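Local coordinates for protein bile salt hydrolase/transferase (Clostridium perfringens, PDB 2BJF) that hydrolyses the amide bond of glycine- and taurine-conjugated bile salts, releasing free bile acids, and can also join bile acids to amines, at residues F166-G171 and P177-H182. Sequence-based numbering, arbitrary orientation.
Sequences FDNNIG and PTFDWH
Phe-179, in the first turn of helix 179-186, reaches across to Phe-166 of strand 163-167, and apolar packing dominates the contact. The two side chains run past each other in opposite directions: Phe-179 CB sits over one face of the Phe-166 ring, a CH-pi contact 4.2 Å from its centroid, while Phe-179 CD2 comes within 3.6 Å of Phe-166 CB. The ring planes are inclined at 46°, an oblique pairing. Phe-179 extends from its helix with CG trans to the backbone N (chi1 -174°), which brings CZ to 4.0 Å from Ile-170 CG1; Phe-229 of helix 225-243 also packs on both residues.

Polar groups border this apolar patch. The Asn-168 amide crosses the end of the Phe-179 ring; Asn-168 OD1 lies at the ring edge, 3.4 Å from Phe-179 CZ. Asn-168 OD1 closes an Asx turn by accepting from Ile-170 N (2.9 Å) in the carbonyl plane, and also accepts from Gly-171 N above that plane; ND2 bonds to Val-172 O, which further fixes the amide. At the outer side, Thr-178 OG1 donates to Asp-180 OD1 (2.7 Å), and this same oxygen approaches Phe-166 CZ.

In this Ntn-hydrolase fold, the contact packs helix 179-186 on strand 163-167 and its following loop. Directly between the segments the hold is aromatic and aliphatic, without hydrogen bonds, although Phe-179 N bonds to Glu-157 of neighbouring strand 153-158; the buried amide alongside has both polar atoms bonded locally.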
ATOM      1  N   PHE A 166     -19.469  11.010 -19.906  1.00 13.56           N
ATOM      2  CA  PHE A 166     -18.481   9.973 -20.202  1.00 13.28           C
ATOM      3  C   PHE A 166     -19.143   8.638 -20.510  1.00 13.11           C
ATOM      4  O   PHE A 166     -20.111   8.254 -19.851  1.00 12.98           O
ATOM      5  CB  PHE A 166     -17.545   9.753 -19.009  1.00 13.22           C
ATOM      6  CG  PHE A 166     -16.803  10.980 -18.560  1.00 13.28           C
ATOM      7  CD1 PHE A 166     -15.637  11.382 -19.205  1.00 13.78           C
ATOM      8  CD2 PHE A 166     -17.249  11.711 -17.462  1.00 13.42           C
ATOM      9  CE1 PHE A 166     -14.938  12.510 -18.778  1.00 13.57           C
ATOM     10  CE2 PHE A 166     -16.555  12.837 -17.026  1.00 13.44           C
ATOM     11  CZ  PHE A 166     -15.398  13.239 -17.687  1.00 13.45           C
ATOM     12  N   ASP A 167     -18.607   7.925 -21.497  1.00 12.99           N
ATOM     13  CA  ASP A 167     -18.925   6.512 -21.672  1.00 12.99           C
ATOM     14  C   ASP A 167     -18.243   5.732 -20.553  1.00 12.72           C
ATOM     15  O   ASP A 167     -17.034   5.869 -20.345  1.00 12.62           O
ATOM     16  CB  ASP A 167     -18.445   6.002 -23.035  1.00 13.29           C
ATOM     17  CG  ASP A 167     -19.323   6.470 -24.186  1.00 14.23           C
ATOM     18  OD1 ASP A 167     -20.416   7.020 -23.938  1.00 15.48           O
ATOM     19  OD2 ASP A 167     -18.914   6.276 -25.349  1.00 16.30           O
ATOM     20  N   ASN A 168     -19.023   4.934 -19.827  1.00 12.31           N
ATOM     21  CA  ASN A 168     -18.501   4.160 -18.703  1.00 12.21           C
ATOM     22  C   ASN A 168     -18.310   2.690 -19.066  1.00 12.26           C
ATOM     23  O   ASN A 168     -19.258   1.900 -19.031  1.00 12.31           O
ATOM     24  CB  ASN A 168     -19.411   4.306 -17.476  1.00 11.96           C
ATOM     25  CG  ASN A 168     -18.808   3.694 -16.214  1.00 11.64           C
ATOM     26  OD1 ASN A 168     -17.876   2.891 -16.274  1.00 11.11           O
ATOM     27  ND2 ASN A 168     -19.345   4.076 -15.063  1.00 11.21           N
ATOM     28  N   ASN A 169     -17.074   2.337 -19.409  1.00 12.33           N
ATOM     29  CA  ASN A 169     -16.724   0.965 -19.767  1.00 12.48           C
ATOM     30  C   ASN A 169     -16.164   0.175 -18.581  1.00 12.31           C
ATOM     31  O   ASN A 169     -15.704  -0.957 -18.740  1.00 12.57           O
ATOM     32  CB  ASN A 169     -15.735   0.959 -20.939  1.00 12.70           C
ATOM     33  CG  ASN A 169     -16.341   1.512 -22.221  1.00 13.56           C
ATOM     34  OD1 ASN A 169     -15.765   2.393 -22.863  1.00 15.44           O
ATOM     35  ND2 ASN A 169     -17.509   1.001 -22.596  1.00 14.30           N
ATOM     36  N   ILE A 170     -16.217   0.784 -17.398  1.00 11.85           N
ATOM     37  CA  ILE A 170     -15.719   0.165 -16.168  1.00 11.67           C
ATOM     38  C   ILE A 170     -16.866  -0.515 -15.421  1.00 11.37           C
ATOM     39  O   ILE A 170     -16.661  -1.511 -14.722  1.00 11.45           O
ATOM     40  CB  ILE A 170     -15.044   1.204 -15.220  1.00 11.71           C
ATOM     41  CG1 ILE A 170     -14.281   2.291 -15.999  1.00 12.17           C
ATOM     42  CG2 ILE A 170     -14.148   0.505 -14.188  1.00 11.67           C
ATOM     43  CD1 ILE A 170     -13.110   1.799 -16.836  1.00 13.04           C
ATOM     44  N   GLY A 171     -18.068   0.041 -15.571  1.00 11.10           N
ATOM     45  CA  GLY A 171     -19.268  -0.487 -14.921  1.00 10.77           C
ATOM     46  C   GLY A 171     -19.444  -0.034 -13.483  1.00 10.56           C
ATOM     47  O   GLY A 171     -20.301  -0.558 -12.761  1.00 10.33           O
ATOM     48  N   PRO A 177     -12.168  12.202  -7.177  1.00 11.30           N
ATOM     49  CA  PRO A 177     -12.190  13.186  -8.270  1.00 11.22           C
ATOM     50  C   PRO A 177     -13.054  12.802  -9.477  1.00 10.99           C
ATOM     51  O   PRO A 177     -13.893  11.902  -9.389  1.00 10.96           O
ATOM     52  CB  PRO A 177     -10.713  13.282  -8.696  1.00 11.43           C
ATOM     53  CG  PRO A 177      -9.945  12.417  -7.774  1.00 11.54           C
ATOM     54  CD  PRO A 177     -10.896  11.461  -7.157  1.00 11.38           C
ATOM     55  N   THR A 178     -12.838  13.497 -10.593  1.00 10.80           N
ATOM     56  CA  THR A 178     -13.612  13.295 -11.820  1.00 10.51           C
ATOM     57  C   THR A 178     -13.431  11.887 -12.389  1.00 10.40           C
ATOM     58  O   THR A 178     -12.463  11.191 -12.063  1.00 10.26           O
ATOM     59  CB  THR A 178     -13.247  14.339 -12.896  1.00 10.57           C
ATOM     60  OG1 THR A 178     -11.855  14.226 -13.220  1.00 10.38           O
ATOM     61  CG2 THR A 178     -13.545  15.753 -12.403  1.00 10.56           C
ATOM     62  N   PHE A 179     -14.368  11.476 -13.243  1.00 10.16           N
ATOM     63  CA  PHE A 179     -14.392  10.111 -13.773  1.00 10.12           C
ATOM     64  C   PHE A 179     -13.128   9.752 -14.553  1.00 10.14           C
ATOM     65  O   PHE A 179     -12.591   8.652 -14.403  1.00  9.93           O
ATOM     66  CB  PHE A 179     -15.646   9.878 -14.625  1.00 10.11           C
ATOM     67  CG  PHE A 179     -15.810   8.454 -15.088  1.00 10.02           C
ATOM     68  CD1 PHE A 179     -16.092   7.438 -14.177  1.00 10.37           C
ATOM     69  CD2 PHE A 179     -15.685   8.129 -16.434  1.00 10.12           C
ATOM     70  CE1 PHE A 179     -16.243   6.120 -14.602  1.00 10.12           C
ATOM     71  CE2 PHE A 179     -15.839   6.817 -16.871  1.00 10.24           C
ATOM     72  CZ  PHE A 179     -16.114   5.810 -15.952  1.00 10.22           C
ATOM     73  N   ASP A 180     -12.649  10.689 -15.370  1.00 10.14           N
ATOM     74  CA  ASP A 180     -11.428  10.481 -16.147  1.00 10.28           C
ATOM     75  C   ASP A 180     -10.200  10.268 -15.262  1.00 10.17           C
ATOM     76  O   ASP A 180      -9.273   9.553 -15.650  1.00 10.41           O
ATOM     77  CB  ASP A 180     -11.199  11.629 -17.139  1.00 10.43           C
ATOM     78  CG  ASP A 180     -11.131  12.987 -16.465  1.00 10.81           C
ATOM     79  OD1 ASP A 180     -12.101  13.365 -15.781  1.00 11.19           O
ATOM     80  OD2 ASP A 180     -10.108  13.684 -16.632  1.00 12.26           O
ATOM     81  N   TRP A 181     -10.202  10.879 -14.075  1.00  9.94           N
ATOM     82  CA  TRP A 181      -9.121  10.681 -13.106  1.00  9.76           C
ATOM     83  C   TRP A 181      -9.081   9.231 -12.623  1.00  9.72           C
ATOM     84  O   TRP A 181      -8.013   8.618 -12.572  1.00  9.57           O
ATOM     85  CB  TRP A 181      -9.244  11.645 -11.914  1.00  9.67           C
ATOM     86  CG  TRP A 181      -8.058  11.584 -10.985  1.00  9.37           C
ATOM     87  CD1 TRP A 181      -6.984  12.426 -10.973  1.00  9.19           C
ATOM     88  CD2 TRP A 181      -7.822  10.618  -9.950  1.00  9.19           C
ATOM     89  NE1 TRP A 181      -6.092  12.044  -9.999  1.00  9.01           N
ATOM     90  CE2 TRP A 181      -6.584  10.941  -9.352  1.00  9.21           C
ATOM     91  CE3 TRP A 181      -8.541   9.514  -9.465  1.00  9.16           C
ATOM     92  CZ2 TRP A 181      -6.043  10.199  -8.297  1.00  9.30           C
ATOM     93  CZ3 TRP A 181      -8.005   8.776  -8.414  1.00  9.37           C
ATOM     94  CH2 TRP A 181      -6.767   9.123  -7.842  1.00  9.25           C
ATOM     95  N   HIS A 182     -10.247   8.692 -12.269  1.00  9.67           N
ATOM     96  CA  HIS A 182     -10.347   7.316 -11.783  1.00  9.75           C
ATOM     97  C   HIS A 182      -9.954   6.310 -12.862  1.00  9.87           C
ATOM     98  O   HIS A 182      -9.256   5.337 -12.581  1.00  9.96           O
ATOM     99  CB  HIS A 182     -11.759   7.018 -11.271  1.00  9.71           C
ATOM    100  CG  HIS A 182     -12.113   7.747 -10.013  1.00  9.35           C
ATOM    101  ND1 HIS A 182     -11.664   7.352  -8.771  1.00  9.78           N
ATOM    102  CD2 HIS A 182     -12.882   8.843  -9.805  1.00  9.23           C
ATOM    103  CE1 HIS A 182     -12.138   8.174  -7.852  1.00  9.57           C
ATOM    104  NE2 HIS A 182     -12.882   9.087  -8.452  1.00  9.00           N
TER